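Local coordinates for cytoplasmic Protein STM1381 (Salmonella enterica subsp. enterica serovar Typhimurium, PDB 3SOZ) that is of unknown function but belongs to a family of putative glutamine amidotransferases in the class I glutaminase clan, at residues S122-E127 with V148-E153; P177-Y182 with C214-D219. One frame throughout, in Å; residues are numbered along the deposited sequence.

Contact 1 (S122-E127 with V148-E153); sequences SFTGIE and VDDRVE
Val148 meets Thr124 through its backbone: methyl CG2 of Thr124 lies against Val148 O, while Thr124 OG1 turns to Leu146 O. The carboxylate of Asp149 lies anti to its own backbone N (chi1 -172°), which brings OD2 to the amide of Glu127, 2.9 Å from Glu127 N. Arg151 NH1 approaches the same oxygen, 2.6 Å from Asp149 OD2, through the opposite face of the carboxylate plane. That leaves OD2 gripped above and below by a neutral amide and a charged guanidinium. Asp149 OD1 faces Arg151 N in what fits an Asx turn, although its modelled place is less sure. Here the chain after strand 113-117 of the parallel core is tied to the turn that leads into strand 151-154, a strand paired with 175-187. Asp150 OD2 then collects two consecutive amides, Thr124 N at 2.7 Å and Gly125 N at 3.1 Å from OD2; both come over one face of the carboxylate, the Gly125 N-H the straighter at 162°. A weak bond from Asn183 adds to this buried oxygen. Arg151, bent at chi2 and chi3, crosses Ile126: CD1 of Ile126 sits over one face of the guanidinium, 3.7 Å from Arg151 NE, and CA of Ile126 packs on Arg151 CD. NH2 of Arg151 goes on to Asn82 of the second subunit. Glu153 reaches back along its own segment, Glu153 OE2 standing 3.1 Å from Arg151 NE on the anti side of the carboxylate, which makes Glu153 the third member of a salt-bridge network with Asp149 and Arg151.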
loop_
_atom_site.group_PDB
_atom_site.type_symbol
_atom_site.label_atom_id
_atom_site.label_comp_id
_atom_site.label_asym_id
_atom_site.label_seq_id
_atom_site.Cartn_x
_atom_site.Cartn_y
_atom_site.Cartn_z
ATOM N N SER A 122 8.458 10.304 -3.645
ATOM C CA SER A 122 8.004 11.675 -3.713
ATOM C C SER A 122 6.517 11.631 -3.891
ATOM O O SER A 122 5.924 10.608 -4.353
ATOM C CB SER A 122 8.595 12.426 -4.915
ATOM O OG SER A 122 9.999 12.669 -4.825
ATOM N N PHE A 123 5.913 12.764 -3.567
ATOM C CA PHE A 123 4.460 12.931 -3.664
ATOM C C PHE A 123 3.717 11.780 -2.955
ATOM O O PHE A 123 3.870 11.629 -1.738
ATOM C CB PHE A 123 4.023 13.226 -5.115
ATOM C CG PHE A 123 4.882 14.271 -5.782
ATOM C CD1 PHE A 123 4.738 15.630 -5.462
ATOM C CD2 PHE A 123 5.872 13.902 -6.693
ATOM C CE1 PHE A 123 5.567 16.600 -6.047
ATOM C CE2 PHE A 123 6.692 14.856 -7.297
ATOM C CZ PHE A 123 6.534 16.221 -6.967
ATOM N N THR A 124 2.918 11.000 -3.680
ATOM C CA THR A 124 2.333 9.815 -3.096
ATOM C C THR A 124 3.322 8.648 -3.186
ATOM O O THR A 124 3.467 7.904 -2.231
ATOM C CB THR A 124 0.899 9.522 -3.651
ATOM O OG1 THR A 124 0.023 10.622 -3.312
ATOM C CG2 THR A 124 0.296 8.222 -3.065
ATOM N N GLY A 125 4.039 8.518 -4.291
ATOM C CA GLY A 125 5.113 7.531 -4.425
ATOM C C GLY A 125 4.689 6.095 -4.616
ATOM O O GLY A 125 3.518 5.767 -4.571
ATOM N N ILE A 126 5.664 5.233 -4.828
ATOM C CA ILE A 126 5.405 3.804 -5.087
ATOM C C ILE A 126 4.740 3.102 -3.927
ATOM O O ILE A 126 5.058 3.358 -2.786
ATOM C CB ILE A 126 6.671 3.052 -5.451
ATOM C CG1 ILE A 126 6.324 1.566 -5.716
ATOM C CG2 ILE A 126 7.734 3.259 -4.406
ATOM C CD1 ILE A 126 7.311 0.827 -6.667
ATOM N N GLU A 127 3.806 2.223 -4.241
ATOM C CA GLU A 127 2.845 1.691 -3.265
ATOM C C GLU A 127 2.357 2.756 -2.283
ATOM O O GLU A 127 2.035 2.453 -1.139
ATOM C CB GLU A 127 3.433 0.494 -2.508
ATOM C CG GLU A 127 4.249 -0.500 -3.327
ATOM C CD GLU A 127 4.819 -1.656 -2.454
ATOM O OE1 GLU A 127 4.008 -2.305 -1.733
ATOM O OE2 GLU A 127 6.070 -1.912 -2.489
ATOM N N VAL A 148 -3.939 6.838 -4.371
ATOM C CA VAL A 148 -3.345 5.572 -4.751
ATOM C C VAL A 148 -1.903 5.811 -5.230
ATOM O O VAL A 148 -1.459 6.959 -5.353
ATOM C CB VAL A 148 -4.129 4.892 -5.893
ATOM C CG1 VAL A 148 -5.585 4.746 -5.550
ATOM C CG2 VAL A 148 -3.939 5.642 -7.248
ATOM N N ASP A 149 -1.177 4.718 -5.450
ATOM C CA ASP A 149 0.093 4.730 -6.138
ATOM C C ASP A 149 0.144 5.683 -7.345
ATOM O O ASP A 149 -0.464 5.480 -8.346
ATOM C CB ASP A 149 0.492 3.297 -6.544
ATOM C CG ASP A 149 1.896 3.216 -7.103
ATOM O OD1 ASP A 149 2.341 4.142 -7.797
ATOM O OD2 ASP A 149 2.565 2.207 -6.870
ATOM N N ASP A 150 0.912 6.736 -7.160
ATOM C CA ASP A 150 1.285 7.791 -8.083
ATOM C C ASP A 150 1.968 7.468 -9.395
ATOM O O ASP A 150 2.035 8.353 -10.249
ATOM C CB ASP A 150 2.408 8.550 -7.371
ATOM C CG ASP A 150 2.012 9.894 -6.994
ATOM O OD1 ASP A 150 0.861 10.286 -7.311
ATOM O OD2 ASP A 150 2.841 10.559 -6.366
ATOM N N ARG A 151 2.608 6.317 -9.547
ATOM C CA ARG A 151 3.594 6.290 -10.651
ATOM C C ARG A 151 2.841 6.198 -11.955
ATOM O O ARG A 151 1.763 5.619 -11.988
ATOM C CB ARG A 151 4.652 5.172 -10.593
ATOM C CG ARG A 151 5.366 4.890 -9.245
ATOM C CD ARG A 151 4.805 3.581 -8.723
ATOM N NE ARG A 151 5.359 2.426 -9.402
ATOM C CZ ARG A 151 4.785 1.232 -9.460
ATOM N NH1 ARG A 151 3.606 0.994 -8.884
ATOM N NH2 ARG A 151 5.414 0.251 -10.091
ATOM N N VAL A 152 3.378 6.831 -13.000
ATOM C CA VAL A 152 2.985 6.531 -14.356
ATOM C C VAL A 152 4.278 6.083 -15.005
ATOM O O VAL A 152 5.217 6.882 -15.143
ATOM C CB VAL A 152 2.381 7.760 -15.057
ATOM C CG1 VAL A 152 1.733 7.368 -16.384
ATOM C CG2 VAL A 152 1.350 8.399 -14.175
ATOM N N GLU A 153 4.357 4.788 -15.334
ATOM C CA GLU A 153 5.595 4.236 -15.884
ATOM C C GLU A 153 5.480 4.350 -17.364
ATOM O O GLU A 153 4.419 4.040 -17.920
ATOM C CB GLU A 153 5.830 2.777 -15.501
ATOM C CG GLU A 153 5.751 2.514 -14.040
ATOM C CD GLU A 153 7.019 2.883 -13.258
ATOM O OE1 GLU A 153 7.965 3.494 -13.825
ATOM O OE2 GLU A 153 7.056 2.533 -12.039
#

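Contact 2 (P177-Y182 with C214-D219); sequences PPLLGY and CCFASD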
loop_
_atom_site.group_PDB
_atom_site.type_symbol
_atom_site.label_atom_id
_atom_site.label_comp_id
_atom_site.label_asym_id
_atom_site.label_seq_id
_atom_site.Cartn_x
_atom_site.Cartn_y
_atom_site.Cartn_z
ATOM N N PRO A 177 13.652 16.070 -23.787
ATOM C CA PRO A 177 14.103 14.677 -23.978
ATOM C C PRO A 177 13.089 13.732 -23.316
ATOM O O PRO A 177 12.288 14.181 -22.468
ATOM C CB PRO A 177 15.450 14.629 -23.271
ATOM C CG PRO A 177 15.591 15.992 -22.554
ATOM C CD PRO A 177 14.321 16.724 -22.647
ATOM N N PRO A 178 13.075 12.444 -23.719
ATOM C CA PRO A 178 12.048 11.591 -23.117
ATOM C C PRO A 178 12.363 11.257 -21.644
ATOM O O PRO A 178 13.517 11.104 -21.269
ATOM C CB PRO A 178 12.100 10.334 -23.986
ATOM C CG PRO A 178 13.523 10.286 -24.437
ATOM C CD PRO A 178 13.917 11.695 -24.679
ATOM N N LEU A 179 11.331 11.162 -20.820
ATOM C CA LEU A 179 11.484 10.680 -19.447
ATOM C C LEU A 179 10.772 9.329 -19.391
ATOM O O LEU A 179 9.833 9.126 -20.162
ATOM C CB LEU A 179 10.874 11.686 -18.462
ATOM C CG LEU A 179 11.530 13.075 -18.414
ATOM C CD1 LEU A 179 10.588 14.054 -17.802
ATOM C CD2 LEU A 179 12.835 13.113 -17.662
ATOM N N LEU A 180 11.198 8.439 -18.482
ATOM C CA LEU A 180 10.632 7.099 -18.363
ATOM C C LEU A 180 9.506 6.908 -17.329
ATOM O O LEU A 180 8.966 5.785 -17.175
ATOM C CB LEU A 180 11.731 6.083 -18.151
ATOM C CG LEU A 180 12.818 6.073 -19.219
ATOM C CD1 LEU A 180 13.747 4.899 -19.002
ATOM C CD2 LEU A 180 12.148 5.926 -20.540
ATOM N N GLY A 181 9.130 7.985 -16.641
ATOM C CA GLY A 181 7.951 7.949 -15.807
ATOM C C GLY A 181 7.834 9.238 -15.014
ATOM O O GLY A 181 8.723 10.089 -15.074
ATOM N N TYR A 182 6.730 9.400 -14.285
ATOM C CA TYR A 182 6.543 10.569 -13.458
ATOM C C TYR A 182 5.456 10.261 -12.438
ATOM O O TYR A 182 4.717 9.279 -12.559
ATOM C CB TYR A 182 6.119 11.810 -14.313
ATOM C CG TYR A 182 4.803 11.607 -15.063
ATOM C CD1 TYR A 182 4.781 10.956 -16.273
ATOM C CD2 TYR A 182 3.602 12.014 -14.536
ATOM C CE1 TYR A 182 3.627 10.731 -16.953
ATOM C CE2 TYR A 182 2.416 11.769 -15.221
ATOM C CZ TYR A 182 2.466 11.107 -16.435
ATOM O OH TYR A 182 1.329 10.830 -17.163
ATOM N N CYS A 214 7.870 24.825 -5.999
ATOM C CA CYS A 214 7.927 24.165 -7.287
ATOM C C CYS A 214 7.927 22.624 -7.155
ATOM O O CYS A 214 8.624 22.049 -6.309
ATOM C CB CYS A 214 9.147 24.678 -8.046
ATOM S SG CYS A 214 9.400 23.970 -9.653
ATOM N N CYS A 215 7.106 21.992 -7.990
ATOM C CA CYS A 215 7.029 20.556 -8.135
ATOM C C CYS A 215 7.441 20.157 -9.526
ATOM O O CYS A 215 6.933 20.680 -10.516
ATOM C CB CYS A 215 5.614 20.098 -7.930
ATOM S SG CYS A 215 5.136 20.317 -6.253
ATOM N N PHE A 216 8.372 19.222 -9.593
ATOM C CA PHE A 216 8.768 18.630 -10.840
ATOM C C PHE A 216 8.369 17.157 -10.744
ATOM O O PHE A 216 8.781 16.465 -9.809
ATOM C CB PHE A 216 10.282 18.827 -11.066
ATOM C CG PHE A 216 10.779 18.188 -12.311
ATOM C CD1 PHE A 216 10.573 18.792 -13.546
ATOM C CD2 PHE A 216 11.381 16.937 -12.267
ATOM C CE1 PHE A 216 10.997 18.162 -14.715
ATOM C CE2 PHE A 216 11.808 16.314 -13.428
ATOM C CZ PHE A 216 11.615 16.921 -14.647
ATOM N N ALA A 217 7.563 16.687 -11.692
ATOM C CA ALA A 217 6.835 15.408 -11.536
ATOM C C ALA A 217 7.632 14.159 -11.865
ATOM O O ALA A 217 7.086 13.055 -11.803
ATOM C CB ALA A 217 5.549 15.402 -12.330
ATOM N N SER A 218 8.904 14.326 -12.209
ATOM C CA SER A 218 9.725 13.211 -12.639
ATOM C C SER A 218 10.968 13.240 -11.799
ATOM O O SER A 218 11.013 13.934 -10.797
ATOM C CB SER A 218 10.071 13.306 -14.120
ATOM O OG SER A 218 10.638 12.102 -14.608
ATOM N N ASP A 219 11.962 12.473 -12.183
ATOM C CA ASP A 219 13.107 12.262 -11.341
ATOM C C ASP A 219 14.248 12.976 -12.033
ATOM O O ASP A 219 14.352 12.979 -13.250
ATOM C CB ASP A 219 13.405 10.762 -11.246
ATOM C CG ASP A 219 14.272 10.379 -10.033
ATOM O OD1 ASP A 219 15.221 11.078 -9.635
ATOM O OD2 ASP A 219 14.019 9.305 -9.478
#
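Residues Gly181 and Tyr182, just past the corner that the chain turns at Leu180, run beside the loop leaving strand 211-216, with Tyr182 CA and Ser218 CA 4.2 Å apart and no backbone-to-backbone hydrogen bond between the two segments. The polar tie comes instead from a side chain. Ser218 OG donates to Gly181 O at 2.8 Å, arriving nearly along the C=O axis (167°); the hydroxyl gets there because it extends away from the backbone N of Ser218 (chi1 -168°). Leu179 curls round this same hydroxyl: CB, CG and both methyls all lie within about 4 Å of Ser218 OG, and CD1 is nearest at 3.7 Å. Leu179 thus covers the buried hydroxyl with aliphatic carbon, while the hydroxyl's proton is spent on the carbonyl. CD1 of Leu179 also reaches the far end of the Phe216 ring, 4.4 Å from Phe216 CZ, a looser and purely apolar touch. Tyr182 engages mainly through the root of its side chain. Its CB packs 4.1 Å from the CB of Ala217 and also against Ala217 O, whereas the ring, set between the backbone N and the carbonyl carbon (chi1 61°), swings off so that its hydroxyl bonds to Asp200 and Asn198. The contact lies in the buried interior where the C-terminal end of strand 211-216, neighbour of 113-117 in the parallel core, passes the bent strand 175-187. Phe229 of helix 227-230 covers both Leu179 and Phe216, and the Phe216 ring makes an edge-to-face pair with Trp239 of helix 235-246. Strand 200-208 adds Leu202, which packs on both Phe216 and Ala217.

Both contacts are largely buried and reach the same mixed sheet, their centres about 12 Å apart. They meet where strands 151-154 and 175-187 pair, Val152 N lying 2.8 Å from Tyr182 O in a probable hydrogen bond, and where the Phe123 ring from contact 1 packs on Phe216 O and Cys215 SG from contact 2. Contact 1 joins the loop after core strand 113-117, and contact 2 the end of core strand 211-216 and the loop beyond it, to the antiparallel part of the sheet. Contact 1, with more residues within reach of the second subunit, is held by carboxylates, amides and a salt-bridge network; contact 2, closer to the chain centre, relies on apolar side chains and one uncharged hydrogen bond.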